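Local coordinates for protein haloacid dehalogenase/epoxide hydrolase family (Corynebacterium glutamicum ATCC 13032, PDB 2PR7) that is of unknown function but probably acts as a metal-dependent hydrolase of the haloacid dehalogenase superfamily, with a calcium ion bound in the crystal, at residues A[31-36]-A[131-136]; A[24-29]-A[125-130]; A[63-68]-A[80-85]. All blocks are in the same frame, centred on the assembly; numbering follows the deposited sequence. Where two conformers were deposited one is given.

Interaction 1: A[31-36]-A[131-136]; sequences KKNGVG and FGLEGE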
loop_
_atom_site.group_PDB
_atom_site.type_symbol
_atom_site.label_atom_id
_atom_site.label_comp_id
_atom_site.label_asym_id
_atom_site.label_seq_id
_atom_site.Cartn_x
_atom_site.Cartn_y
_atom_site.Cartn_z
ATOM N N LYS A 31 -5.188 -10.327 -2.444
ATOM C CA LYS A 31 -6.240 -10.696 -1.505
ATOM C C LYS A 31 -6.518 -12.220 -1.540
ATOM O O LYS A 31 -6.623 -12.905 -0.469
ATOM C CB LYS A 31 -7.503 -9.897 -1.824
ATOM C CG LYS A 31 -8.676 -10.122 -0.863
ATOM C CD LYS A 31 -9.815 -9.122 -1.159
ATOM C CE LYS A 31 -11.194 -9.720 -0.968
ATOM N NZ LYS A 31 -12.270 -8.698 -1.191
ATOM N N LYS A 32 -6.633 -12.786 -2.731
ATOM C CA LYS A 32 -6.901 -14.235 -2.862
ATOM C C LYS A 32 -5.797 -15.098 -2.278
ATOM O O LYS A 32 -6.047 -16.223 -1.859
ATOM C CB LYS A 32 -7.063 -14.624 -4.325
ATOM C CG LYS A 32 -8.372 -14.111 -4.934
ATOM N N ASN A 33 -4.570 -14.620 -2.331
ATOM C CA ASN A 33 -3.429 -15.297 -1.738
ATOM C C ASN A 33 -3.333 -15.036 -0.203
ATOM O O ASN A 33 -2.409 -15.489 0.445
ATOM C CB ASN A 33 -2.134 -14.891 -2.451
ATOM C CG ASN A 33 -1.879 -15.667 -3.743
ATOM O OD1 ASN A 33 -1.084 -16.615 -3.769
ATOM N ND2 ASN A 33 -2.531 -15.250 -4.820
ATOM N N GLY A 34 -4.307 -14.338 0.377
ATOM C CA GLY A 34 -4.276 -14.045 1.809
ATOM C C GLY A 34 -3.432 -12.862 2.220
ATOM O O GLY A 34 -3.135 -12.698 3.391
ATOM N N VAL A 35 -3.005 -12.041 1.275
ATOM C CA VAL A 35 -2.185 -10.879 1.609
ATOM C C VAL A 35 -3.089 -9.806 2.171
ATOM O O VAL A 35 -4.079 -9.490 1.578
ATOM C CB VAL A 35 -1.469 -10.387 0.360
ATOM C CG1 VAL A 35 -0.745 -9.023 0.619
ATOM C CG2 VAL A 35 -0.472 -11.439 -0.095
ATOM N N GLY A 36 -2.771 -9.250 3.329
ATOM C CA GLY A 36 -3.517 -8.110 3.842
ATOM C C GLY A 36 -3.097 -6.829 3.140
ATOM O O GLY A 36 -1.945 -6.667 2.775
ATOM N N PHE A 131 5.391 -11.534 -3.151
ATOM C CA PHE A 131 4.187 -12.241 -2.695
ATOM C C PHE A 131 3.979 -13.585 -3.350
ATOM O O PHE A 131 3.104 -14.337 -2.926
ATOM C CB PHE A 131 2.955 -11.317 -2.833
ATOM C CG PHE A 131 3.009 -10.165 -1.889
ATOM C CD1 PHE A 131 2.846 -10.388 -0.530
ATOM C CD2 PHE A 131 3.273 -8.885 -2.310
ATOM C CE1 PHE A 131 2.936 -9.343 0.371
ATOM C CE2 PHE A 131 3.364 -7.834 -1.393
ATOM C CZ PHE A 131 3.182 -8.077 -0.061
ATOM N N GLY A 132 4.797 -13.928 -4.355
ATOM C CA GLY A 132 4.685 -15.221 -5.047
ATOM C C GLY A 132 3.435 -15.391 -5.846
ATOM O O GLY A 132 2.942 -16.501 -5.958
ATOM N N LEU A 133 2.976 -14.306 -6.438
ATOM C CA LEU A 133 1.774 -14.314 -7.246
ATOM C C LEU A 133 2.084 -14.949 -8.597
ATOM O O LEU A 133 3.218 -14.885 -9.089
ATOM C CB LEU A 133 1.220 -12.903 -7.399
ATOM C CG LEU A 133 1.010 -12.089 -6.135
ATOM C CD1 LEU A 133 0.417 -10.748 -6.526
ATOM C CD2 LEU A 133 0.132 -12.817 -5.086
ATOM N N GLU A 134 1.071 -15.571 -9.177
ATOM C CA GLU A 134 1.238 -16.293 -10.425
ATOM C C GLU A 134 0.631 -15.483 -11.571
ATOM O O GLU A 134 -0.432 -14.890 -11.431
ATOM C CB GLU A 134 0.617 -17.687 -10.317
ATOM C CG GLU A 134 1.521 -18.731 -9.639
ATOM N N GLY A 135 1.351 -15.436 -12.689
ATOM C CA GLY A 135 0.909 -14.713 -13.883
ATOM C C GLY A 135 1.578 -13.369 -14.103
ATOM O O GLY A 135 2.429 -12.929 -13.311
ATOM N N GLU A 136 1.206 -12.720 -15.195
ATOM C CA GLU A 136 1.713 -11.390 -15.518
ATOM C C GLU A 136 0.667 -10.351 -15.143
ATOM O O GLU A 136 -0.455 -10.415 -15.581
ATOM C CB GLU A 136 2.016 -11.258 -16.997
ATOM C CG GLU A 136 2.993 -12.208 -17.566
ATOM C CD GLU A 136 3.146 -11.991 -19.084
ATOM O OE1 GLU A 136 3.480 -10.844 -19.455
ATOM O OE2 GLU A 136 2.936 -12.946 -19.863
HETATM O O HOH W 1 -1.633 -15.677 -7.948
HETATM O O HOH W 2 -0.005 -17.795 -6.279
#

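Interaction 2: A[24-29]-A[125-130]; sequences RNLLAA and VEIVGL. With EDO (1,2-ethanediol), chain D.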
loop_
_atom_site.group_PDB
_atom_site.type_symbol
_atom_site.label_atom_id
_atom_site.label_comp_id
_atom_site.label_asym_id
_atom_site.label_seq_id
_atom_site.Cartn_x
_atom_site.Cartn_y
_atom_site.Cartn_z
ATOM N N ARG A 24 -6.012 -2.998 -9.774
ATOM C CA ARG A 24 -7.167 -3.709 -9.250
ATOM C C ARG A 24 -7.002 -5.207 -9.388
ATOM O O ARG A 24 -7.300 -5.974 -8.492
ATOM C CB ARG A 24 -8.453 -3.233 -9.899
ATOM C CG ARG A 24 -8.896 -1.901 -9.322
ATOM C CD ARG A 24 -10.159 -1.429 -9.928
ATOM N NE ARG A 24 -10.527 -0.122 -9.365
ATOM C CZ ARG A 24 -11.578 0.103 -8.577
ATOM N NH1 ARG A 24 -12.437 -0.873 -8.270
ATOM N NH2 ARG A 24 -11.789 1.334 -8.128
ATOM N N ASN A 25 -6.416 -5.638 -10.493
ATOM C CA ASN A 25 -6.167 -7.029 -10.713
ATOM C C ASN A 25 -5.060 -7.532 -9.761
ATOM O O ASN A 25 -5.170 -8.637 -9.221
ATOM C CB ASN A 25 -5.805 -7.257 -12.204
ATOM C CG ASN A 25 -5.574 -8.677 -12.521
ATOM O OD1 ASN A 25 -6.474 -9.507 -12.367
ATOM N ND2 ASN A 25 -4.360 -9.002 -12.966
ATOM N N LEU A 26 -4.039 -6.752 -9.581
ATOM C CA LEU A 26 -2.966 -7.125 -8.687
ATOM C C LEU A 26 -3.482 -7.245 -7.227
ATOM O O LEU A 26 -3.237 -8.242 -6.564
ATOM C CB LEU A 26 -1.845 -6.098 -8.775
ATOM C CG LEU A 26 -0.599 -6.299 -7.946
ATOM C CD1 LEU A 26 0.055 -7.639 -8.312
ATOM C CD2 LEU A 26 0.327 -5.105 -8.188
ATOM N N LEU A 27 -4.237 -6.260 -6.762
ATOM C CA LEU A 27 -4.782 -6.276 -5.406
ATOM C C LEU A 27 -5.735 -7.428 -5.241
ATOM O O LEU A 27 -5.785 -8.021 -4.141
ATOM C CB LEU A 27 -5.447 -4.948 -5.045
ATOM C CG LEU A 27 -4.510 -3.720 -4.905
ATOM C CD1 LEU A 27 -5.346 -2.447 -4.909
ATOM C CD2 LEU A 27 -3.661 -3.850 -3.641
ATOM N N ALA A 28 -6.531 -7.740 -6.249
ATOM C CA ALA A 28 -7.425 -8.885 -6.155
ATOM C C ALA A 28 -6.646 -10.181 -6.025
ATOM O O ALA A 28 -7.019 -11.073 -5.227
ATOM C CB ALA A 28 -8.282 -8.985 -7.328
ATOM N N ALA A 29 -5.591 -10.320 -6.802
ATOM C CA ALA A 29 -4.724 -11.515 -6.660
ATOM C C ALA A 29 -4.073 -11.604 -5.293
ATOM O O ALA A 29 -3.976 -12.679 -4.738
ATOM C CB ALA A 29 -3.662 -11.580 -7.798
ATOM N N VAL A 125 6.983 -6.142 -10.967
ATOM C CA VAL A 125 7.918 -7.277 -10.914
ATOM C C VAL A 125 8.289 -7.596 -9.465
ATOM O O VAL A 125 8.289 -8.756 -9.044
ATOM C CB VAL A 125 9.204 -6.958 -11.717
ATOM C CG1 VAL A 125 10.265 -8.032 -11.525
ATOM C CG2 VAL A 125 8.883 -6.858 -13.155
ATOM N N GLU A 126 8.644 -6.548 -8.708
ATOM C CA GLU A 126 8.992 -6.662 -7.313
ATOM C C GLU A 126 7.824 -7.166 -6.497
ATOM O O GLU A 126 7.974 -8.019 -5.641
ATOM C CB GLU A 126 9.483 -5.321 -6.773
ATOM C CG GLU A 126 10.647 -4.770 -7.596
ATOM C CD GLU A 126 11.232 -3.533 -6.992
ATOM O OE1 GLU A 126 11.318 -3.467 -5.747
ATOM O OE2 GLU A 126 11.584 -2.622 -7.769
ATOM N N ILE A 127 6.637 -6.600 -6.712
ATOM C CA ILE A 127 5.521 -6.950 -5.874
ATOM C C ILE A 127 5.179 -8.409 -6.075
ATOM O O ILE A 127 4.958 -9.154 -5.150
ATOM C CB ILE A 127 4.305 -6.000 -6.150
ATOM C CG1 ILE A 127 4.655 -4.562 -5.762
ATOM C CG2 ILE A 127 3.067 -6.505 -5.405
ATOM C CD1 ILE A 127 3.709 -3.494 -6.394
ATOM N N VAL A 128 5.018 -8.801 -7.342
ATOM C CA VAL A 128 4.656 -10.144 -7.683
ATOM C C VAL A 128 5.657 -11.149 -7.130
ATOM O O VAL A 128 5.277 -12.204 -6.616
ATOM C CB VAL A 128 4.505 -10.251 -9.208
ATOM C CG1 VAL A 128 4.503 -11.698 -9.626
ATOM C CG2 VAL A 128 3.203 -9.496 -9.727
ATOM N N GLY A 129 6.941 -10.795 -7.188
ATOM C CA GLY A 129 8.006 -11.666 -6.682
ATOM C C GLY A 129 7.952 -11.828 -5.164
ATOM O O GLY A 129 8.108 -12.934 -4.656
ATOM N N LEU A 130 7.720 -10.737 -4.461
ATOM C CA LEU A 130 7.667 -10.714 -3.008
ATOM C C LEU A 130 6.520 -11.551 -2.457
ATOM O O LEU A 130 6.669 -12.219 -1.445
ATOM C CB LEU A 130 7.564 -9.287 -2.535
ATOM C CG LEU A 130 8.877 -8.512 -2.524
ATOM C CD1 LEU A 130 8.586 -6.977 -2.457
ATOM C CD2 LEU A 130 9.857 -8.966 -1.436
HETATM C C1 EDO D . -8.050 2.064 -7.626
HETATM O O1 EDO D . -8.763 2.226 -8.855
HETATM C C2 EDO D . -6.922 1.120 -7.957
HETATM O O2 EDO D . -5.903 1.890 -8.611
#

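Interaction 3: A[63-68]-A[80-85]; sequences KVLLSG and FQAAAD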
loop_
_atom_site.group_PDB
_atom_site.type_symbol
_atom_site.label_atom_id
_atom_site.label_comp_id
_atom_site.label_asym_id
_atom_site.label_seq_id
_atom_site.Cartn_x
_atom_site.Cartn_y
_atom_site.Cartn_z
ATOM N N LYS A 63 -8.020 -2.011 4.414
ATOM C CA LYS A 63 -8.100 -0.825 5.231
ATOM C C LYS A 63 -7.531 0.401 4.518
ATOM O O LYS A 63 -6.580 0.285 3.780
ATOM C CB LYS A 63 -7.303 -1.038 6.492
ATOM C CG LYS A 63 -7.696 -2.231 7.351
ATOM C CD LYS A 63 -8.920 -1.961 8.170
ATOM C CE LYS A 63 -9.148 -3.100 9.153
ATOM N NZ LYS A 63 -8.920 -4.423 8.502
ATOM N N VAL A 64 -8.064 1.570 4.855
ATOM C CA VAL A 64 -7.544 2.842 4.411
ATOM C C VAL A 64 -7.188 3.664 5.655
ATOM O O VAL A 64 -8.038 3.871 6.548
ATOM C CB VAL A 64 -8.607 3.578 3.542
ATOM C CG1 VAL A 64 -8.248 5.054 3.356
ATOM C CG2 VAL A 64 -8.789 2.896 2.166
ATOM N N LEU A 65 -5.950 4.136 5.695
ATOM C CA LEU A 65 -5.442 4.990 6.772
ATOM C C LEU A 65 -4.951 6.315 6.181
ATOM O O LEU A 65 -4.158 6.316 5.232
ATOM C CB LEU A 65 -4.270 4.338 7.550
ATOM C CG LEU A 65 -4.605 3.125 8.407
ATOM C CD1 LEU A 65 -3.328 2.665 9.153
ATOM C CD2 LEU A 65 -5.722 3.423 9.359
ATOM N N LEU A 66 -5.400 7.450 6.741
ATOM C CA LEU A 66 -5.074 8.769 6.218
ATOM C C LEU A 66 -4.401 9.558 7.323
ATOM O O LEU A 66 -4.938 9.661 8.452
ATOM C CB LEU A 66 -6.357 9.478 5.805
ATOM C CG LEU A 66 -7.155 8.678 4.755
ATOM C CD1 LEU A 66 -8.640 9.043 4.550
ATOM C CD2 LEU A 66 -6.416 8.701 3.387
ATOM N N SER A 67 -3.226 10.100 7.034
ATOM C CA SER A 67 -2.456 10.827 8.042
ATOM C C SER A 67 -3.276 11.902 8.799
ATOM O O SER A 67 -3.104 12.054 9.993
ATOM C CB SER A 67 -1.253 11.473 7.385
ATOM O OG SER A 67 -1.644 12.421 6.409
ATOM N N GLY A 68 -4.146 12.637 8.111
ATOM C CA GLY A 68 -4.914 13.700 8.756
ATOM C C GLY A 68 -5.863 13.187 9.828
ATOM O O GLY A 68 -6.368 13.969 10.632
ATOM N N PHE A 80 3.808 3.757 9.756
ATOM C CA PHE A 80 3.944 2.362 9.281
ATOM C C PHE A 80 3.409 1.336 10.267
ATOM O O PHE A 80 2.748 0.363 9.865
ATOM C CB PHE A 80 5.395 2.058 8.893
ATOM C CG PHE A 80 5.938 2.991 7.848
ATOM C CD1 PHE A 80 5.274 3.153 6.656
ATOM C CD2 PHE A 80 7.074 3.736 8.064
ATOM C CE1 PHE A 80 5.739 4.001 5.693
ATOM C CE2 PHE A 80 7.534 4.607 7.102
ATOM C CZ PHE A 80 6.846 4.744 5.924
ATOM N N GLN A 81 3.669 1.587 11.553
ATOM C CA GLN A 81 3.203 0.731 12.638
ATOM C C GLN A 81 1.688 0.670 12.651
ATOM O O GLN A 81 1.102 -0.399 12.869
ATOM C CB GLN A 81 3.717 1.245 13.981
ATOM C CG GLN A 81 3.408 0.320 15.159
ATOM C CD GLN A 81 4.131 -0.994 15.069
ATOM O OE1 GLN A 81 3.527 -2.019 14.779
ATOM N NE2 GLN A 81 5.433 -0.974 15.292
ATOM N N ALA A 82 1.038 1.802 12.398
ATOM C CA ALA A 82 -0.424 1.845 12.398
ATOM C C ALA A 82 -0.962 0.990 11.252
ATOM O O ALA A 82 -1.969 0.275 11.378
ATOM C CB ALA A 82 -0.916 3.295 12.260
ATOM N N ALA A 83 -0.281 1.074 10.103
ATOM C CA ALA A 83 -0.706 0.314 8.932
ATOM C C ALA A 83 -0.565 -1.196 9.176
ATOM O O ALA A 83 -1.503 -1.972 8.930
ATOM C CB ALA A 83 0.117 0.733 7.736
ATOM N N ALA A 84 0.582 -1.580 9.754
ATOM C CA ALA A 84 0.847 -2.970 10.076
ATOM C C ALA A 84 -0.198 -3.457 11.092
ATOM O O ALA A 84 -0.845 -4.519 10.911
ATOM C CB ALA A 84 2.277 -3.133 10.600
ATOM N N ASP A 85 -0.375 -2.684 12.169
ATOM C CA ASP A 85 -1.398 -2.995 13.186
ATOM C C ASP A 85 -2.790 -3.201 12.572
ATOM O O ASP A 85 -3.513 -4.122 12.977
ATOM C CB ASP A 85 -1.470 -1.889 14.267
ATOM C CG ASP A 85 -0.228 -1.838 15.175
ATOM O OD1 ASP A 85 0.634 -2.737 15.129
ATOM O OD2 ASP A 85 -0.111 -0.872 15.948
#

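Interaction 1: A[31-36]-A[131-136]
Val35, shortly after helix 17-32, and Phe131, the last residue of helix 120-131, meet where a branched side chain crosses an aromatic ring at about a right angle. Both methyls of the valine bear on the same CD1–CE1 side of the ring. Val35 CG2 lies 3.5 Å from Phe131 CD1, an oblique approach, whereas Val35 CG1 makes an off-centre CH-pi contact, 4.2 Å from the Phe131 ring centroid and 29° off the normal. The phenyl group owes this position to its first torsion, which sets CG beside the backbone N (chi1 -68°) and lays the ring towards Leu5 of strand 4-7; Val35 packs on the same leucine.

Farther from the sheet the partners become mixed. Leu133 CD2 sits above the flat of the Asn33 amide, 3.6 Å from ND2 and nearly as close to CG. The amide is fixed by polar neighbours around it. Asn33 ND2 donates to Ala29 O in the last turn of the helix before it and also to a water at 3.3 Å, which Glu134 N binds at 3.0 Å. A second water donates to Asn33 OD1 at 3.0 Å and to Gly132 O. Gly34, with positive phi, closes the helix in a Schellman motif, and Gly132 likewise leaves its helix with positive phi.

No direct hydrogen bond joins the segments. The chemistry therefore implies an apolar inner half, held by the fit of methyls against a ring, and an outer half in which two waters let one amide reach two backbone groups of the C-terminal tail.

Interaction 2: A[24-29]-A[125-130]
A single side chain, Leu26, supplies the whole share of segment 24-29 in this contact, with its two methyls divided between consecutive residues of 125-130. Leu26 CD1 reaches Val128 CG2 at 3.9 Å, while Leu26 CD2 approaches Ile127 CG2 at 4.1 Å and lies almost as near to CD1 of the same isoleucine. This forked reach depends on a leucine that runs straight out from its helix, CG being opposite the backbone N (chi1 -179°). The facing groups complement it. Ile127 offers its CG2 and CD1 methyls together, and Val128 turns CG2 to the front by placing it beside its own backbone N. In both pairs the side chains meet at a slant. With the nearest CA atoms, those of Leu26 and Val128, 8.3 Å apart, the methyls bridge the interval between the backbones by van der Waals contact alone.

Away from the helix pair, Arg24 carries its guanidinium group on an extended chain to a molecule of 1,2-ethanediol, probably left from crystallisation. Arg24 NE donates to its O1 at 3.0 Å, with the acceptor at the guanidinium edge near the plane and the bond bent to 146°; NH2 of the same arginine adds a weak bond. Gln20 and the carbonyl of Leu13 hold the diol too.

Helices 17-32 and 120-131 thus pack side by side on the parallel sheet. Ile127 also rests on Val97 of strand 94-98, Leu130 reaches Val95 and strand 113-116, and the C-terminal Phe137 touches Asn25, Ala29 and Val128.

Interaction 3: A[63-68]-A[80-85]
Leu65 meets Ala82 and Ala83 midway along a strand that begins with Lys63. That lysine is joined through its backbone to Thr37 and Ile39 of the neighbouring strand, and its NZ makes a weak hydrogen bond to Ala86 O, close to the end of helix 77-86. Val64 packs on Ile39 and on Ile52 of helix 50-57, and its backbone N is held by the Glu56 carboxylate.

Leu65 then carries the contact through one methyl. Its CD1 comes to 3.5 Å from Ala83 CA and equally near Ala82 O, so it lies against the helix backbone itself. The two alanine methyls stand around it: Leu65 CD1 is 4.0 Å from Ala82 CB and 4.2 Å from Ala83 CB. With CG beside the backbone N (chi1 -69°) and the chain extended beyond it (chi2 -177°), CD1 is the outermost point of the side chain. The small alanines permit a close approach, the CA atoms of Leu65 and Ala83 being 7.0 Å apart. Leu65 also touches Leu40 of the adjacent strand.

Leu66, which ends the strand and takes the N-cap position of helix 67-70, packs on Ile52 and Arg53. Ser67 opens that helix, and its OG is hydrogen-bonded to Asp43 N.

Strand 63-66 is the edge of the parallel sheet, and helix 77-86 leads from it across to strand 94-98 on the far side of strands 36-41 and 4-7. A leucine set on an alanine-lined helix here belongs to a beta-alpha-beta crossover of the Rossmann-like haloacid dehalogenase core.

Interactions 1 and 2 are successive levels of one interface, between helix 17-32 and the C-terminal helix with its tail. Their centres are 6 Å apart, and they join directly: Leu133 CD1 packs 3.6 Å from Leu26 CD1, and Leu133 N probably bonds to Val128 O. Interaction 2 is the buried, wholly aliphatic level; interaction 1, at the helix ends, combines aromatic packing with surface water bridges. Interaction 3 lies on the opposite side of the chain's centre, its centre about 21 Å from that of interaction 1 and 20 Å from that of interaction 2, and is nested within the loops they close. It is apolar and only partly buried, but sets a strand against a helix, with backbone atoms forming much of the receiving surface.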